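Local coordinates for tylactone synthase starter module and modules 1 & 2 (Streptomyces fradiae, PDB 2Z5L), which probably catalyses the NADPH-dependent, stereospecific reduction of a beta-keto group on the growing polyketide chain as the first ketoreductase of the tylosin synthase, at residues 338-343 against 387-392; 426-431 against 473-478. All coordinates share one frame; numbering follows the deposited sequence.

In the fold
Both interactions join neighbouring parallel strands of the Rossmann-type sheet of a ketoreductase related to the short-chain dehydrogenases, and both are buried. Strand 386-391 of interaction 1 lies next to strand 426-430 of interaction 2, so the four strands run in the order 338-341, 386-391, 426-430, 474-477, and the centres of the two contacts are about 9 Å apart. Interaction 1 sits nearer the probable Rossmann-type glycine-rich turn that follows strand 261-265 and is built on aromatic rings, with a histidine and a threonine tied to T265. Interaction 2, beside strand 28-35, is valine and indole on one face and small residues on the other. The F389 and W430 rings meet between them, and helix 457-470 packs on both.

Interaction 1. Residues 338-343 against 387-392; sequences AVFHTA and VLFSSV
F340 lies alongside V387, their side chains pointing the same way from a parallel pair of strands, and CE1 of the F340 ring comes 3.4 Å from CG2 of V387. The ring of F389 presents CE1 to CD1 of F340, each atom near the plane of the other ring. One face of F389 is taken by T342, whose methyl CG2 stands 4.0 Å from the F389 ring centroid in a CH-pi contact. The T342 chi1, turned to 88°, directs OG1 to the backbone oxygen of T265, to which it bonds, and leaves CG2 to lie over F389. Between the strands, V387 N bonds to V339 O at 2.8 Å, H341 N to V387 O at 2.9 Å, and F389 N, less straight, to H341 O at 3.2 Å. H341 points to the other face of the sheet, where its CB meets CD2 of L388 at 3.8 Å. Helices 270-281 and 457-470 both reach the F340 and F389 side chains. H341 ND1 bonds to T265 OG1 and NE2 to K366 O. With both nitrogens engaged, the buried imidazole is held against rotation, while T342 joins the aromatic layer to the strand that leads into the probable Rossmann-type glycine-rich turn.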
ATOM      1  N   ALA A 338      10.645   7.465 -20.155  1.00 29.50           N
ATOM      2  CA  ALA A 338       9.794   7.652 -18.987  1.00 25.89           C
ATOM      3  C   ALA A 338       8.602   6.690 -19.054  1.00 23.64           C
ATOM      4  O   ALA A 338       8.012   6.490 -20.121  1.00 22.27           O
ATOM      5  CB  ALA A 338       9.310   9.097 -18.923  1.00 26.74           C
ATOM      6  N   VAL A 339       8.269   6.096 -17.909  1.00 23.29           N
ATOM      7  CA  VAL A 339       7.143   5.165 -17.797  1.00 22.69           C
ATOM      8  C   VAL A 339       6.164   5.677 -16.748  1.00 25.74           C
ATOM      9  O   VAL A 339       6.574   6.085 -15.664  1.00 25.85           O
ATOM     10  CB  VAL A 339       7.611   3.745 -17.376  1.00 23.38           C
ATOM     11  CG1 VAL A 339       6.413   2.821 -17.202  1.00 21.43           C
ATOM     12  CG2 VAL A 339       8.547   3.177 -18.418  1.00 20.63           C
ATOM     13  N   PHE A 340       4.874   5.674 -17.074  1.00 25.94           N
ATOM     14  CA  PHE A 340       3.834   6.115 -16.136  1.00 25.18           C
ATOM     15  C   PHE A 340       2.811   4.978 -16.010  1.00 24.57           C
ATOM     16  O   PHE A 340       2.110   4.644 -16.966  1.00 25.74           O
ATOM     17  CB  PHE A 340       3.157   7.387 -16.644  1.00 25.32           C
ATOM     18  CG  PHE A 340       4.040   8.612 -16.585  1.00 27.66           C
ATOM     19  CD1 PHE A 340       4.058   9.432 -15.468  1.00 28.58           C
ATOM     20  CD2 PHE A 340       4.848   8.951 -17.658  1.00 28.48           C
ATOM     21  CE1 PHE A 340       4.859  10.583 -15.430  1.00 28.83           C
ATOM     22  CE2 PHE A 340       5.649  10.095 -17.629  1.00 28.96           C
ATOM     23  CZ  PHE A 340       5.656  10.907 -16.516  1.00 28.88           C
ATOM     24  N   HIS A 341       2.729   4.383 -14.827  1.00 22.67           N
ATOM     25  CA  HIS A 341       1.816   3.272 -14.586  1.00 23.64           C
ATOM     26  C   HIS A 341       0.526   3.728 -13.916  1.00 24.54           C
ATOM     27  O   HIS A 341       0.495   3.906 -12.702  1.00 25.45           O
ATOM     28  CB  HIS A 341       2.509   2.229 -13.705  1.00 22.69           C
ATOM     29  CG  HIS A 341       1.752   0.945 -13.567  1.00 21.82           C
ATOM     30  ND1 HIS A 341       1.275   0.243 -14.652  1.00 25.36           N
ATOM     31  CD2 HIS A 341       1.397   0.234 -12.470  1.00 21.58           C
ATOM     32  CE1 HIS A 341       0.654  -0.846 -14.229  1.00 25.61           C
ATOM     33  NE2 HIS A 341       0.712  -0.873 -12.911  1.00 27.58           N
ATOM     34  N   THR A 342      -0.535   3.922 -14.698  1.00 24.85           N
ATOM     35  CA  THR A 342      -1.803   4.346 -14.109  1.00 26.60           C
ATOM     36  C   THR A 342      -2.808   3.190 -14.116  1.00 30.37           C
ATOM     37  O   THR A 342      -3.900   3.320 -13.569  1.00 31.65           O
ATOM     38  CB  THR A 342      -2.420   5.594 -14.827  1.00 23.25           C
ATOM     39  OG1 THR A 342      -3.241   5.171 -15.907  1.00 22.58           O
ATOM     40  CG2 THR A 342      -1.343   6.507 -15.430  1.00 23.40           C
ATOM     41  N   ALA A 343      -2.439   2.050 -14.712  1.00 32.26           N
ATOM     42  CA  ALA A 343      -3.356   0.902 -14.776  1.00 34.52           C
ATOM     43  C   ALA A 343      -3.789   0.365 -13.412  1.00 35.34           C
ATOM     44  O   ALA A 343      -3.031   0.383 -12.443  1.00 34.50           O
ATOM     45  CB  ALA A 343      -2.749  -0.232 -15.598  1.00 31.39           C
ATOM     46  N   VAL A 387       7.279   6.270 -12.938  1.00 33.76           N
ATOM     47  CA  VAL A 387       6.237   6.783 -12.068  1.00 31.24           C
ATOM     48  C   VAL A 387       5.109   5.803 -11.792  1.00 31.33           C
ATOM     49  O   VAL A 387       4.461   5.288 -12.712  1.00 31.83           O
ATOM     50  CB  VAL A 387       5.644   8.064 -12.673  1.00 32.03           C
ATOM     51  CG1 VAL A 387       4.792   8.781 -11.652  1.00 32.52           C
ATOM     52  CG2 VAL A 387       6.766   8.955 -13.159  1.00 30.08           C
ATOM     53  N   LEU A 388       4.865   5.551 -10.513  1.00 30.35           N
ATOM     54  CA  LEU A 388       3.803   4.639 -10.139  1.00 28.77           C
ATOM     55  C   LEU A 388       2.711   5.429  -9.452  1.00 28.76           C
ATOM     56  O   LEU A 388       2.976   6.261  -8.572  1.00 29.43           O
ATOM     57  CB  LEU A 388       4.335   3.530  -9.219  1.00 26.43           C
ATOM     58  CG  LEU A 388       5.527   2.703  -9.741  1.00 24.90           C
ATOM     59  CD1 LEU A 388       5.951   1.721  -8.679  1.00 24.88           C
ATOM     60  CD2 LEU A 388       5.166   1.956 -11.025  1.00 24.53           C
ATOM     61  N   PHE A 389       1.480   5.187  -9.888  1.00 28.34           N
ATOM     62  CA  PHE A 389       0.309   5.860  -9.321  1.00 26.56           C
ATOM     63  C   PHE A 389      -0.268   4.986  -8.227  1.00 26.19           C
ATOM     64  O   PHE A 389      -0.960   4.007  -8.490  1.00 23.53           O
ATOM     65  CB  PHE A 389      -0.745   6.103 -10.405  1.00 25.33           C
ATOM     66  CG  PHE A 389      -0.435   7.272 -11.278  1.00 25.22           C
ATOM     67  CD1 PHE A 389       0.709   7.274 -12.069  1.00 25.08           C
ATOM     68  CD2 PHE A 389      -1.273   8.378 -11.307  1.00 24.64           C
ATOM     69  CE1 PHE A 389       1.017   8.362 -12.882  1.00 26.83           C
ATOM     70  CE2 PHE A 389      -0.972   9.469 -12.117  1.00 27.49           C
ATOM     71  CZ  PHE A 389       0.179   9.459 -12.908  1.00 26.92           C
ATOM     72  N   SER A 390       0.049   5.348  -6.992  1.00 27.80           N
ATOM     73  CA  SER A 390      -0.421   4.627  -5.836  1.00 28.74           C
ATOM     74  C   SER A 390      -1.705   5.303  -5.351  1.00 29.20           C
ATOM     75  O   SER A 390      -2.276   6.147  -6.038  1.00 27.33           O
ATOM     76  CB  SER A 390       0.661   4.644  -4.746  1.00 29.58           C
ATOM     77  OG  SER A 390       0.319   3.795  -3.677  1.00 33.58           O
ATOM     78  N   SER A 391      -2.141   4.917  -4.162  1.00 29.67           N
ATOM     79  CA  SER A 391      -3.346   5.442  -3.535  1.00 30.35           C
ATOM     80  C   SER A 391      -3.060   5.634  -2.045  1.00 30.56           C
ATOM     81  O   SER A 391      -2.282   4.880  -1.451  1.00 29.45           O
ATOM     82  CB  SER A 391      -4.501   4.449  -3.708  1.00 29.50           C
ATOM     83  OG  SER A 391      -5.653   4.892  -3.008  1.00 34.11           O
ATOM     84  N   VAL A 392      -3.701   6.633  -1.449  1.00 28.45           N
ATOM     85  CA  VAL A 392      -3.534   6.922  -0.026  1.00 30.31           C
ATOM     86  C   VAL A 392      -4.098   5.754   0.792  1.00 28.93           C
ATOM     87  O   VAL A 392      -3.796   5.598   1.979  1.00 29.50           O
ATOM     88  CB  VAL A 392      -4.271   8.224   0.371  1.00 30.01           C
ATOM     89  CG1 VAL A 392      -5.765   8.013   0.279  1.00 30.02           C
ATOM     90  CG2 VAL A 392      -3.860   8.656   1.772  1.00 32.22           C
TER

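Interaction 2. Residues 426-431 against 473-478; sequences TSVAWG and VCVTVV
V428 CG1 meets V477 CG2 at 3.5 Å, the tightest apolar approach between two parallel strands of the Rossmann-type sheet of this ketoreductase. The other V428 methyl, CG2, faces CG1 of V475 at 4.1 Å, so each branch of V428 has its own valine partner. In V475 it is CG1, set between the backbone N and carbonyl carbon by chi1 61°, that makes this contact. Beyond V477, W430 runs side by side with it and brings CZ3 to within 3.9 Å of V477 CG1, while V428 CG1 lies over one face of the indole. Helix 457-470 covers this side through L464, which touches both V428 and W430, and A463, which touches V477. On the opposite face of the sheet, S427 CB packs against C474 SG and A429 CB against T476 OG1; the hydroxyl of S427 is bonded to D412 of helix 402-419. The backbone ladder binds S427 N to V473 O at 2.8 Å, V475 N to S427 O, and A429 N to V475 O at 2.9 Å. Toward the C-terminal ends the pairing slackens: the bond from V477 N to A429 O is weak, 3.3 Å long and bent to 137° at the hydrogen.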
ATOM      1  N   THR A 426       9.444   6.763  -8.800  1.00 36.36           N
ATOM      2  CA  THR A 426       8.699   7.712  -7.972  1.00 36.56           C
ATOM      3  C   THR A 426       7.307   7.096  -7.743  1.00 36.79           C
ATOM      4  O   THR A 426       6.669   6.634  -8.692  1.00 36.75           O
ATOM      5  CB  THR A 426       8.521   9.069  -8.695  1.00 38.56           C
ATOM      6  OG1 THR A 426       9.781   9.516  -9.210  1.00 41.39           O
ATOM      7  CG2 THR A 426       7.978  10.110  -7.740  1.00 40.78           C
ATOM      8  N   SER A 427       6.835   7.093  -6.498  1.00 35.09           N
ATOM      9  CA  SER A 427       5.523   6.523  -6.177  1.00 32.93           C
ATOM     10  C   SER A 427       4.667   7.534  -5.426  1.00 32.44           C
ATOM     11  O   SER A 427       5.017   7.956  -4.322  1.00 32.74           O
ATOM     12  CB  SER A 427       5.683   5.250  -5.332  1.00 33.14           C
ATOM     13  OG  SER A 427       4.429   4.642  -5.065  1.00 32.80           O
ATOM     14  N   VAL A 428       3.546   7.928  -6.025  1.00 29.81           N
ATOM     15  CA  VAL A 428       2.662   8.910  -5.401  1.00 28.62           C
ATOM     16  C   VAL A 428       1.355   8.282  -4.927  1.00 28.45           C
ATOM     17  O   VAL A 428       0.621   7.694  -5.714  1.00 28.95           O
ATOM     18  CB  VAL A 428       2.329  10.060  -6.376  1.00 27.68           C
ATOM     19  CG1 VAL A 428       1.562  11.142  -5.645  1.00 27.65           C
ATOM     20  CG2 VAL A 428       3.608  10.628  -6.977  1.00 29.24           C
ATOM     21  N   ALA A 429       1.078   8.417  -3.634  1.00 27.86           N
ATOM     22  CA  ALA A 429      -0.139   7.883  -3.033  1.00 29.46           C
ATOM     23  C   ALA A 429      -1.235   8.942  -3.150  1.00 29.23           C
ATOM     24  O   ALA A 429      -1.415   9.777  -2.261  1.00 28.30           O
ATOM     25  CB  ALA A 429       0.108   7.525  -1.563  1.00 29.03           C
ATOM     26  N   TRP A 430      -1.973   8.891  -4.254  1.00 28.36           N
ATOM     27  CA  TRP A 430      -3.016   9.865  -4.523  1.00 27.13           C
ATOM     28  C   TRP A 430      -4.215   9.789  -3.600  1.00 30.22           C
ATOM     29  O   TRP A 430      -4.465   8.775  -2.946  1.00 31.23           O
ATOM     30  CB  TRP A 430      -3.488   9.739  -5.977  1.00 24.93           C
ATOM     31  CG  TRP A 430      -2.406  10.021  -6.973  1.00 23.95           C
ATOM     32  CD1 TRP A 430      -1.613   9.102  -7.611  1.00 23.52           C
ATOM     33  CD2 TRP A 430      -1.918  11.311  -7.371  1.00 23.57           C
ATOM     34  NE1 TRP A 430      -0.663   9.742  -8.365  1.00 21.67           N
ATOM     35  CE2 TRP A 430      -0.819  11.093  -8.231  1.00 20.93           C
ATOM     36  CE3 TRP A 430      -2.290  12.623  -7.068  1.00 24.84           C
ATOM     37  CZ2 TRP A 430      -0.095  12.137  -8.803  1.00 22.46           C
ATOM     38  CZ3 TRP A 430      -1.562  13.678  -7.642  1.00 25.20           C
ATOM     39  CH2 TRP A 430      -0.475  13.423  -8.490  1.00 24.80           C
ATOM     40  N   GLY A 431      -4.939  10.898  -3.553  1.00 32.45           N
ATOM     41  CA  GLY A 431      -6.148  10.993  -2.762  1.00 34.84           C
ATOM     42  C   GLY A 431      -7.240  10.932  -3.806  1.00 35.91           C
ATOM     43  O   GLY A 431      -7.008  10.387  -4.887  1.00 35.20           O
ATOM     44  N   VAL A 473      10.719   9.805  -3.752  1.00 45.55           N
ATOM     45  CA  VAL A 473      10.683   8.351  -3.840  1.00 44.60           C
ATOM     46  C   VAL A 473       9.228   7.985  -3.555  1.00 44.35           C
ATOM     47  O   VAL A 473       8.572   7.335  -4.367  1.00 46.58           O
ATOM     48  CB  VAL A 473      11.627   7.697  -2.800  1.00 45.36           C
ATOM     49  CG1 VAL A 473      11.383   6.192  -2.739  1.00 44.86           C
ATOM     50  CG2 VAL A 473      13.089   7.963  -3.197  1.00 42.89           C
ATOM     51  N   CYS A 474       8.719   8.415  -2.406  1.00 42.28           N
ATOM     52  CA  CYS A 474       7.323   8.170  -2.065  1.00 40.29           C
ATOM     53  C   CYS A 474       6.793   9.414  -1.397  1.00 39.59           C
ATOM     54  O   CYS A 474       7.449  10.008  -0.541  1.00 42.57           O
ATOM     55  CB  CYS A 474       7.148   6.975  -1.113  1.00 38.95           C
ATOM     56  SG  CYS A 474       7.256   5.351  -1.899  1.00 40.40           S
ATOM     57  N   VAL A 475       5.605   9.819  -1.807  1.00 37.93           N
ATOM     58  CA  VAL A 475       4.985  10.987  -1.235  1.00 36.21           C
ATOM     59  C   VAL A 475       3.497  10.806  -1.370  1.00 35.96           C
ATOM     60  O   VAL A 475       3.034  10.136  -2.294  1.00 35.73           O
ATOM     61  CB  VAL A 475       5.428  12.280  -1.971  1.00 38.18           C
ATOM     62  CG1 VAL A 475       5.022  12.219  -3.441  1.00 37.16           C
ATOM     63  CG2 VAL A 475       4.823  13.500  -1.292  1.00 35.73           C
ATOM     64  N   THR A 476       2.757  11.374  -0.423  1.00 36.86           N
ATOM     65  CA  THR A 476       1.309  11.303  -0.432  1.00 35.42           C
ATOM     66  C   THR A 476       0.814  12.677  -0.834  1.00 36.66           C
ATOM     67  O   THR A 476       1.086  13.675  -0.158  1.00 38.02           O
ATOM     68  CB  THR A 476       0.720  10.977   0.973  1.00 36.21           C
ATOM     69  OG1 THR A 476       1.152   9.680   1.397  1.00 35.62           O
ATOM     70  CG2 THR A 476      -0.800  10.995   0.929  1.00 33.05           C
ATOM     71  N   VAL A 477       0.106  12.740  -1.951  1.00 35.04           N
ATOM     72  CA  VAL A 477      -0.442  14.004  -2.411  1.00 32.81           C
ATOM     73  C   VAL A 477      -1.940  13.900  -2.234  1.00 33.03           C
ATOM     74  O   VAL A 477      -2.619  13.268  -3.041  1.00 35.01           O
ATOM     75  CB  VAL A 477      -0.125  14.250  -3.901  1.00 30.99           C
ATOM     76  CG1 VAL A 477      -0.760  15.553  -4.352  1.00 30.39           C
ATOM     77  CG2 VAL A 477       1.381  14.291  -4.119  1.00 27.91           C
ATOM     78  N   VAL A 478      -2.460  14.499  -1.170  1.00 34.05           N
ATOM     79  CA  VAL A 478      -3.897  14.444  -0.922  1.00 36.27           C
ATOM     80  C   VAL A 478      -4.447  15.749  -0.373  1.00 38.08           C
ATOM     81  O   VAL A 478      -3.774  16.458   0.370  1.00 40.34           O
ATOM     82  CB  VAL A 478      -4.266  13.350   0.110  1.00 35.60           C
ATOM     83  CG1 VAL A 478      -5.776  13.187   0.160  1.00 37.94           C
ATOM     84  CG2 VAL A 478      -3.589  12.041  -0.228  1.00 34.65           C
TER